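Local coordinates for aminotransferase class I and II (Anaerococcus prevotii, PDB 4EMY), which probably acts as a pyridoxal 5'-phosphate-dependent aminotransferase, working as a homodimer with the cofactor bound, at residues L332-V338 and I391-E396; I23-N28 and N41-G45; D372-I378 and R405-Y409. All coordinates share one frame; numbering follows the deposited sequence.

Overall arrangement
From the N terminus, interaction 2 comes first: the segment after helix 19-34 comes back against it at residues 41-45, closing a short loop of 12 residues. The other two contacts lie in the last part of the chain and cross, their segments alternating in the order 332-338, 372-378, 391-396, 405-409. Interaction 1 closes a 52-residue loop, tying the long helix 315-345 to the turn after strand 386-389; interaction 3 closes one of 26 residues, joining the end of helix 366-375 to helix 399-411. Interaction 2 touches both: Val394 packs on Ala42, and Lys26 forms a salt bridge with Glu374. Interactions 1 and 3 do not touch, their nearest atoms lying about 8 Å apart.

Interaction 1 of 3, residues L332-V338 and I391-E396; sequences LKSRADV and ICGVGE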
loop_
_atom_site.group_PDB
_atom_site.type_symbol
_atom_site.label_atom_id
_atom_site.label_comp_id
_atom_site.label_asym_id
_atom_site.label_seq_id
_atom_site.Cartn_x
_atom_site.Cartn_y
_atom_site.Cartn_z
ATOM N N LEU A 332 -24.251 4.175 -16.657
ATOM C CA LEU A 332 -24.085 5.251 -15.696
ATOM C C LEU A 332 -24.725 6.544 -16.177
ATOM O O LEU A 332 -25.513 7.140 -15.446
ATOM C CB LEU A 332 -22.604 5.477 -15.356
ATOM C CG LEU A 332 -22.253 6.487 -14.246
ATOM C CD1 LEU A 332 -22.979 6.218 -12.931
ATOM C CD2 LEU A 332 -20.755 6.526 -14.007
ATOM N N LYS A 333 -24.404 6.973 -17.399
ATOM C CA LYS A 333 -24.871 8.279 -17.885
ATOM C C LYS A 333 -26.403 8.368 -17.948
ATOM O O LYS A 333 -26.989 9.362 -17.517
ATOM C CB LYS A 333 -24.234 8.656 -19.231
ATOM C CG LYS A 333 -24.426 10.124 -19.616
ATOM C CD LYS A 333 -23.889 10.450 -21.005
ATOM C CE LYS A 333 -24.747 9.869 -22.131
ATOM N NZ LYS A 333 -25.997 10.647 -22.386
ATOM N N SER A 334 -27.050 7.325 -18.456
ATOM C CA SER A 334 -28.501 7.353 -18.568
ATOM C C SER A 334 -29.173 7.349 -17.191
ATOM O O SER A 334 -30.354 7.683 -17.078
ATOM C CB SER A 334 -29.013 6.215 -19.443
ATOM O OG SER A 334 -29.009 5.003 -18.727
ATOM N N ARG A 335 -28.421 6.976 -16.154
ATOM C CA ARG A 335 -28.894 7.110 -14.776
ATOM C C ARG A 335 -28.837 8.566 -14.356
ATOM O O ARG A 335 -29.715 9.050 -13.637
ATOM C CB ARG A 335 -28.051 6.292 -13.809
ATOM C CG ARG A 335 -28.349 4.810 -13.778
ATOM C CD ARG A 335 -27.556 4.179 -12.654
ATOM N NE ARG A 335 -27.535 2.725 -12.729
ATOM C CZ ARG A 335 -27.033 1.931 -11.785
ATOM N NH1 ARG A 335 -26.515 2.458 -10.682
ATOM N NH2 ARG A 335 -27.062 0.610 -11.936
ATOM N N ALA A 336 -27.789 9.256 -14.801
ATOM C CA ALA A 336 -27.625 10.676 -14.518
ATOM C C ALA A 336 -28.661 11.492 -15.285
ATOM O O ALA A 336 -29.137 12.519 -14.794
ATOM C CB ALA A 336 -26.216 11.130 -14.861
ATOM N N ASP A 337 -29.010 11.021 -16.482
ATOM C CA ASP A 337 -30.047 11.653 -17.292
ATOM C C ASP A 337 -31.400 11.609 -16.591
ATOM O O ASP A 337 -32.124 12.607 -16.562
ATOM C CB ASP A 337 -30.139 10.995 -18.667
ATOM C CG ASP A 337 -28.974 11.352 -19.566
ATOM O OD1 ASP A 337 -28.423 12.461 -19.423
ATOM O OD2 ASP A 337 -28.611 10.525 -20.426
ATOM N N VAL A 338 -31.729 10.455 -16.018
ATOM C CA VAL A 338 -32.982 10.288 -15.302
ATOM C C VAL A 338 -32.969 11.178 -14.066
ATOM O O VAL A 338 -33.977 11.809 -13.748
ATOM C CB VAL A 338 -33.259 8.806 -14.966
ATOM C CG1 VAL A 338 -34.465 8.656 -14.053
ATOM C CG2 VAL A 338 -33.488 8.025 -16.249
ATOM N N ILE A 391 -25.228 7.944 -7.291
ATOM C CA ILE A 391 -26.051 7.528 -8.407
ATOM C C ILE A 391 -25.546 6.229 -9.058
ATOM O O ILE A 391 -26.275 5.568 -9.789
ATOM C CB ILE A 391 -26.218 8.691 -9.406
ATOM C CG1 ILE A 391 -27.546 8.562 -10.134
ATOM C CG2 ILE A 391 -25.037 8.811 -10.363
ATOM C CD1 ILE A 391 -27.937 9.819 -10.873
ATOM N N CYS A 392 -24.304 5.866 -8.755
ATOM C CA CYS A 392 -23.690 4.625 -9.221
ATOM C C CYS A 392 -24.293 3.389 -8.558
ATOM O O CYS A 392 -24.204 2.284 -9.092
ATOM C CB CYS A 392 -22.197 4.660 -8.919
ATOM S SG CYS A 392 -21.847 4.899 -7.166
ATOM N N GLY A 393 -24.892 3.575 -7.387
ATOM C CA GLY A 393 -25.454 2.458 -6.634
ATOM C C GLY A 393 -26.906 2.121 -6.943
ATOM O O GLY A 393 -27.307 0.959 -6.858
ATOM N N VAL A 394 -27.697 3.134 -7.294
ATOM C CA VAL A 394 -29.139 2.951 -7.448
ATOM C C VAL A 394 -29.545 2.828 -8.917
ATOM O O VAL A 394 -28.970 3.481 -9.789
ATOM C CB VAL A 394 -29.958 4.028 -6.687
ATOM C CG1 VAL A 394 -29.152 4.577 -5.524
ATOM C CG2 VAL A 394 -30.374 5.173 -7.589
ATOM N N GLY A 395 -30.529 1.966 -9.171
ATOM C CA GLY A 395 -30.989 1.668 -10.523
ATOM C C GLY A 395 -31.936 2.709 -11.089
ATOM O O GLY A 395 -32.714 3.328 -10.358
ATOM N N GLU A 396 -31.861 2.880 -12.406
ATOM C CA GLU A 396 -32.659 3.843 -13.170
ATOM C C GLU A 396 -34.094 4.045 -12.656
ATOM O O GLU A 396 -34.489 5.171 -12.357
ATOM C CB GLU A 396 -32.664 3.422 -14.647
ATOM C CG GLU A 396 -32.951 4.530 -15.644
ATOM C CD GLU A 396 -32.324 4.266 -17.002
ATOM O OE1 GLU A 396 -31.116 4.537 -17.161
ATOM O OE2 GLU A 396 -33.039 3.797 -17.912
#
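The guanidinium of Arg335 lies flat against the turn 391-396: the Val394 carbonyl and CA of Gly395 cover one face, with Gly395 CA over its centre, while the carbonyls of Ile391 and Cys392 sit at its edge. In that plane, Arg335 NH1 donates to Ile391 O at 3.2 Å, a nearly straight bond (166°). A second, bent and weak bond runs from Arg335 NH1 to Cys392 O at 2.8 Å. The chain of Arg335 is extended from CG to NE, which carries the charged group from the helix across to the turn. Arg335 NH2 has its partner elsewhere, the carbonyl of Leu48, with a weak, long ion pair to Asp50.

Farther along the turn, Glu396 reaches back to the helix. Its OE1 accepts from Ser334 OG at 2.7 Å, met nearly along the C-O axis, and its CG lies 3.6 Å from Val338 CG2, the two side chains crossing at about a right angle. CG of Glu396 stands opposite its own backbone N (chi1 -157°), and the extended chain beyond it brings the carboxylate to Ser334. Ile391 lays CD1 against the backbone at 3.8 Å from Ala336 CA, and Leu332 CD1 touches Ile391 CG2 at 4.2 Å. The Cys392 side chain lies about 8 Å from that of the cofactor-binding Lys261.

A leucine in place of Arg335 would probably leave the carbonyls of Ile391 and Leu48 without this donor and the turn less firmly fixed to helix 315-345. The guanidinium is buried, and its positive charge is probably offset in part by the partial negative charge of the carbonyls of Ile391, Cys392 and Leu48, which it gathers from two loops.

Interaction 2 of 3, residues I23-N28 and N41-G45; sequences INNKAN and NAALG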
loop_
_atom_site.group_PDB
_atom_site.type_symbol
_atom_site.label_atom_id
_atom_site.label_comp_id
_atom_site.label_asym_id
_atom_site.label_seq_id
_atom_site.Cartn_x
_atom_site.Cartn_y
_atom_site.Cartn_z
ATOM N N ILE A 23 -23.819 4.959 7.866
ATOM C CA ILE A 23 -24.923 5.111 6.918
ATOM C C ILE A 23 -25.074 3.822 6.121
ATOM O O ILE A 23 -26.181 3.324 5.929
ATOM C CB ILE A 23 -24.712 6.306 5.948
ATOM C CG1 ILE A 23 -24.447 7.630 6.698
ATOM C CG2 ILE A 23 -25.881 6.444 4.975
ATOM C CD1 ILE A 23 -25.512 8.081 7.680
ATOM N N ASN A 24 -23.945 3.275 5.689
ATOM C CA ASN A 24 -23.933 2.063 4.892
ATOM C C ASN A 24 -24.395 0.813 5.645
ATOM O O ASN A 24 -25.088 -0.036 5.078
ATOM C CB ASN A 24 -22.555 1.838 4.295
ATOM C CG ASN A 24 -22.579 0.840 3.168
ATOM O OD1 ASN A 24 -23.159 1.095 2.112
ATOM N ND2 ASN A 24 -21.958 -0.306 3.386
ATOM N N ASN A 25 -23.999 0.700 6.914
ATOM C CA ASN A 25 -24.521 -0.349 7.784
ATOM C C ASN A 25 -26.043 -0.231 7.905
ATOM O O ASN A 25 -26.763 -1.214 7.710
ATOM C CB ASN A 25 -23.870 -0.296 9.171
ATOM C CG ASN A 25 -22.469 -0.904 9.197
ATOM O OD1 ASN A 25 -22.151 -1.828 8.436
ATOM N ND2 ASN A 25 -21.629 -0.397 10.098
ATOM N N LYS A 26 -26.524 0.982 8.196
ATOM C CA LYS A 26 -27.961 1.246 8.307
ATOM C C LYS A 26 -28.750 0.778 7.081
ATOM O O LYS A 26 -29.822 0.182 7.218
ATOM C CB LYS A 26 -28.228 2.726 8.568
ATOM C CG LYS A 26 -27.960 3.176 9.988
ATOM C CD LYS A 26 -28.421 4.611 10.162
ATOM C CE LYS A 26 -27.676 5.322 11.278
ATOM N NZ LYS A 26 -28.078 6.753 11.363
ATOM N N ALA A 27 -28.208 1.047 5.894
ATOM C CA ALA A 27 -28.835 0.644 4.640
ATOM C C ALA A 27 -28.955 -0.871 4.530
ATOM O O ALA A 27 -30.009 -1.390 4.150
ATOM C CB ALA A 27 -28.065 1.201 3.457
ATOM N N ASN A 28 -27.879 -1.574 4.872
ATOM C CA ASN A 28 -27.871 -3.033 4.821
ATOM C C ASN A 28 -28.838 -3.656 5.822
ATOM O O ASN A 28 -29.506 -4.650 5.513
ATOM C CB ASN A 28 -26.457 -3.579 5.040
ATOM C CG ASN A 28 -25.502 -3.211 3.921
ATOM O OD1 ASN A 28 -25.902 -2.679 2.880
ATOM N ND2 ASN A 28 -24.227 -3.490 4.133
ATOM N N ASN A 41 -30.476 2.573 -1.610
ATOM C CA ASN A 41 -29.116 2.650 -1.079
ATOM C C ASN A 41 -28.187 3.476 -1.971
ATOM O O ASN A 41 -27.549 2.942 -2.885
ATOM C CB ASN A 41 -28.557 1.237 -0.879
ATOM C CG ASN A 41 -27.218 1.215 -0.155
ATOM O OD1 ASN A 41 -26.700 2.242 0.302
ATOM N ND2 ASN A 41 -26.653 0.022 -0.041
ATOM N N ALA A 42 -28.109 4.773 -1.686
ATOM C CA ALA A 42 -27.365 5.706 -2.517
ATOM C C ALA A 42 -26.199 6.330 -1.746
ATOM O O ALA A 42 -25.964 7.540 -1.813
ATOM C CB ALA A 42 -28.303 6.778 -3.038
ATOM N N ALA A 43 -25.456 5.483 -1.037
ATOM C CA ALA A 43 -24.451 5.933 -0.075
ATOM C C ALA A 43 -23.013 5.926 -0.603
ATOM O O ALA A 43 -22.355 6.971 -0.622
ATOM C CB ALA A 43 -24.552 5.118 1.206
ATOM N N LEU A 44 -22.533 4.757 -1.030
ATOM C CA LEU A 44 -21.114 4.581 -1.367
ATOM C C LEU A 44 -20.812 4.467 -2.861
ATOM O O LEU A 44 -21.645 4.024 -3.652
ATOM C CB LEU A 44 -20.523 3.379 -0.620
ATOM C CG LEU A 44 -20.579 3.348 0.911
ATOM C CD1 LEU A 44 -19.870 2.105 1.421
ATOM C CD2 LEU A 44 -19.980 4.599 1.531
ATOM N N GLY A 45 -19.593 4.863 -3.222
ATOM C CA GLY A 45 -19.143 4.893 -4.607
ATOM C C GLY A 45 -18.675 3.560 -5.162
ATOM O O GLY A 45 -17.483 3.350 -5.392
#
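Asn24 and Leu44 make the main van der Waals contact here, with Leu44 lying across the Asn24 amide: Leu44 CD1 rests 3.5 Å from Asn24 CG and also lies near ND2 of that amide and the CB that carries it, while Leu44 CG approaches Asn24 OD1 at 3.6 Å. In Asn24 the amide carbon stands opposite the backbone N (chi1 -164°), which lays the amide against Leu44.

Apolar packing continues beside it, with Ile23 CG2 at 4.2 Å from Ala43 CB. Ile23 and Ala43 both also lean on Ile381, which extends the apolar patch beyond the pair.

The amide of Asn41 makes only van der Waals contact with the helix segment. It is set against the methyl of Ala27, with Asn41 OD1 3.6 Å from Ala27 CB, and its ND2 comes within 4.0 Å of Asn28 OD1, too long for a bond, the two amide planes being 81° apart.

Strand 40-41 pairs in parallel with strand 378-379, whose Phe379 also packs against helix 19-34. This seating of an N-terminal helix on C-terminal strands is consistent with the small domain of class I aminotransferases. The contact lies near the active site, the Leu44 side chain being about 8 Å from a bound pyridoxal phosphate.

Interaction 3 of 3, residues D372-I378 and R405-Y409; sequences DLEKENI and RLAFY
Glu376 meets both Arg405 and Tyr409 through one carboxylate oxygen, just where a Schellman motif ends helix 366-375. The Tyr409 hydroxyl reaches OE2 of Glu376 from above the carboxylate plane (OH to OE2 2.6 Å), and Arg405 NH2 donates to the same OE2 at 2.8 Å on the syn side, somewhat out of that plane, forming a salt bridge. The oxygen lies in the plane of the guanidinium, although the N-H points to it at a bent 131°. Two donors on one atom, one of them charged, would probably help keep the carboxylate ionised.

Around this polar knot lies an apolar shell. Leu373 CD1 touches Leu406 CD1 at 3.5 Å, the two side chains roughly perpendicular, and Leu373 CD2 passes Tyr409 CD2. Ile378 CD1 packs on Arg405 CB at 3.8 Å, against an arginine chain that bends twice, at chi2 and chi3, to bring its guanidinium back to Glu376.

The helix end probably helps position the acid: Glu376 N bonds to Leu373 O. Asn377, with its positive phi, is the C-prime residue: Asn377 N bonds to Glu374 O and Ile378 N to Leu373 O, leading the chain into strand 378-379. The tyrosine ring is held on both faces, by Phe408 from its own helix and by Asp372, whose CB makes a CH-pi contact 3.7 Å from the centroid of the Tyr409 ring, 13° off its normal.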
loop_
_atom_site.group_PDB
_atom_site.type_symbol
_atom_site.label_atom_id
_atom_site.label_comp_id
_atom_site.label_asym_id
_atom_site.label_seq_id
_atom_site.Cartn_x
_atom_site.Cartn_y
_atom_site.Cartn_z
ATOM N N ASP A 372 -34.830 12.609 8.106
ATOM C CA ASP A 372 -36.133 12.313 7.526
ATOM C C ASP A 372 -36.025 11.245 6.450
ATOM O O ASP A 372 -36.821 10.303 6.423
ATOM C CB ASP A 372 -36.749 13.578 6.930
ATOM C CG ASP A 372 -37.254 14.542 7.987
ATOM O OD1 ASP A 372 -37.258 15.762 7.711
ATOM O OD2 ASP A 372 -37.652 14.089 9.085
ATOM N N LEU A 373 -35.033 11.391 5.576
ATOM C CA LEU A 373 -34.848 10.480 4.451
ATOM C C LEU A 373 -34.616 9.039 4.884
ATOM O O LEU A 373 -35.152 8.108 4.276
ATOM C CB LEU A 373 -33.697 10.950 3.559
ATOM C CG LEU A 373 -33.997 12.080 2.577
ATOM C CD1 LEU A 373 -32.704 12.531 1.927
ATOM C CD2 LEU A 373 -35.002 11.633 1.527
ATOM N N GLU A 374 -33.826 8.862 5.938
ATOM C CA GLU A 374 -33.523 7.532 6.451
ATOM C C GLU A 374 -34.769 6.833 6.971
ATOM O O GLU A 374 -34.895 5.615 6.844
ATOM C CB GLU A 374 -32.427 7.595 7.515
ATOM C CG GLU A 374 -31.039 7.764 6.915
ATOM C CD GLU A 374 -29.939 7.928 7.949
ATOM O OE1 GLU A 374 -30.156 7.547 9.125
ATOM O OE2 GLU A 374 -28.850 8.434 7.576
ATOM N N LYS A 375 -35.692 7.615 7.529
ATOM C CA LYS A 375 -37.005 7.114 7.944
ATOM C C LYS A 375 -37.767 6.490 6.777
ATOM O O LYS A 375 -38.630 5.640 6.983
ATOM C CB LYS A 375 -37.847 8.231 8.567
ATOM C CG LYS A 375 -37.482 8.570 10.002
ATOM C CD LYS A 375 -38.304 9.741 10.526
ATOM C CE LYS A 375 -38.342 9.761 12.048
ATOM N NZ LYS A 375 -36.990 9.612 12.662
ATOM N N GLU A 376 -37.440 6.917 5.559
ATOM C CA GLU A 376 -38.055 6.376 4.350
ATOM C C GLU A 376 -37.105 5.443 3.612
ATOM O O GLU A 376 -37.205 5.279 2.394
ATOM C CB GLU A 376 -38.481 7.505 3.418
ATOM C CG GLU A 376 -39.712 8.271 3.868
ATOM C CD GLU A 376 -39.974 9.489 3.006
ATOM O OE1 GLU A 376 -39.483 9.530 1.858
ATOM O OE2 GLU A 376 -40.669 10.411 3.478
ATOM N N ASN A 377 -36.184 4.838 4.356
ATOM C CA ASN A 377 -35.199 3.921 3.789
ATOM C C ASN A 377 -34.431 4.530 2.605
ATOM O O ASN A 377 -34.142 3.844 1.620
ATOM C CB ASN A 377 -35.864 2.595 3.395
ATOM C CG ASN A 377 -36.524 1.890 4.574
ATOM O OD1 ASN A 377 -35.954 1.804 5.663
ATOM N ND2 ASN A 377 -37.725 1.368 4.353
ATOM N N ILE A 378 -34.121 5.825 2.714
ATOM C CA ILE A 378 -33.350 6.547 1.704
ATOM C C ILE A 378 -32.040 7.048 2.310
ATOM O O ILE A 378 -32.021 7.966 3.140
ATOM C CB ILE A 378 -34.151 7.696 1.044
ATOM C CG1 ILE A 378 -35.332 7.128 0.253
ATOM C CG2 ILE A 378 -33.267 8.485 0.093
ATOM C CD1 ILE A 378 -36.355 8.157 -0.175
ATOM N N ARG A 405 -38.697 12.500 -3.480
ATOM C CA ARG A 405 -38.537 12.508 -2.024
ATOM C C ARG A 405 -37.355 13.356 -1.551
ATOM O O ARG A 405 -37.374 13.895 -0.443
ATOM C CB ARG A 405 -38.409 11.080 -1.488
ATOM C CG ARG A 405 -39.649 10.216 -1.669
ATOM C CD ARG A 405 -40.641 10.413 -0.536
ATOM N NE ARG A 405 -41.499 11.574 -0.739
ATOM C CZ ARG A 405 -42.007 12.315 0.242
ATOM N NH1 ARG A 405 -42.782 13.355 -0.047
ATOM N NH2 ARG A 405 -41.731 12.030 1.509
ATOM N N LEU A 406 -36.335 13.467 -2.398
ATOM C CA LEU A 406 -35.196 14.340 -2.129
ATOM C C LEU A 406 -35.631 15.794 -2.211
ATOM O O LEU A 406 -35.281 16.601 -1.351
ATOM C CB LEU A 406 -34.075 14.077 -3.134
ATOM C CG LEU A 406 -32.618 14.107 -2.676
ATOM C CD1 LEU A 406 -32.386 13.209 -1.476
ATOM C CD2 LEU A 406 -31.736 13.660 -3.822
ATOM N N ALA A 407 -36.414 16.111 -3.243
ATOM C CA ALA A 407 -36.885 17.475 -3.479
ATOM C C ALA A 407 -37.786 17.957 -2.353
ATOM O O ALA A 407 -37.629 19.078 -1.861
ATOM C CB ALA A 407 -37.606 17.573 -4.816
ATOM N N PHE A 408 -38.714 17.093 -1.941
ATOM C CA PHE A 408 -39.715 17.447 -0.941
ATOM C C PHE A 408 -39.116 17.955 0.377
ATOM O O PHE A 408 -39.531 18.999 0.882
ATOM C CB PHE A 408 -40.681 16.284 -0.682
ATOM C CG PHE A 408 -41.596 16.524 0.478
ATOM C CD1 PHE A 408 -42.724 17.325 0.333
ATOM C CD2 PHE A 408 -41.309 15.986 1.729
ATOM C CE1 PHE A 408 -43.560 17.571 1.411
ATOM C CE2 PHE A 408 -42.141 16.230 2.811
ATOM C CZ PHE A 408 -43.265 17.027 2.650
ATOM N N TYR A 409 -38.153 17.215 0.926
ATOM C CA TYR A 409 -37.493 17.613 2.174
ATOM C C TYR A 409 -36.496 18.772 2.001
ATOM O O TYR A 409 -36.228 19.515 2.950
ATOM C CB TYR A 409 -36.811 16.412 2.838
ATOM C CG TYR A 409 -37.777 15.383 3.376
ATOM C CD1 TYR A 409 -38.653 15.697 4.411
ATOM C CD2 TYR A 409 -37.807 14.088 2.857
ATOM C CE1 TYR A 409 -39.543 14.759 4.903
ATOM C CE2 TYR A 409 -38.687 13.141 3.348
ATOM C CZ TYR A 409 -39.551 13.484 4.370
ATOM O OH TYR A 409 -40.431 12.553 4.861
#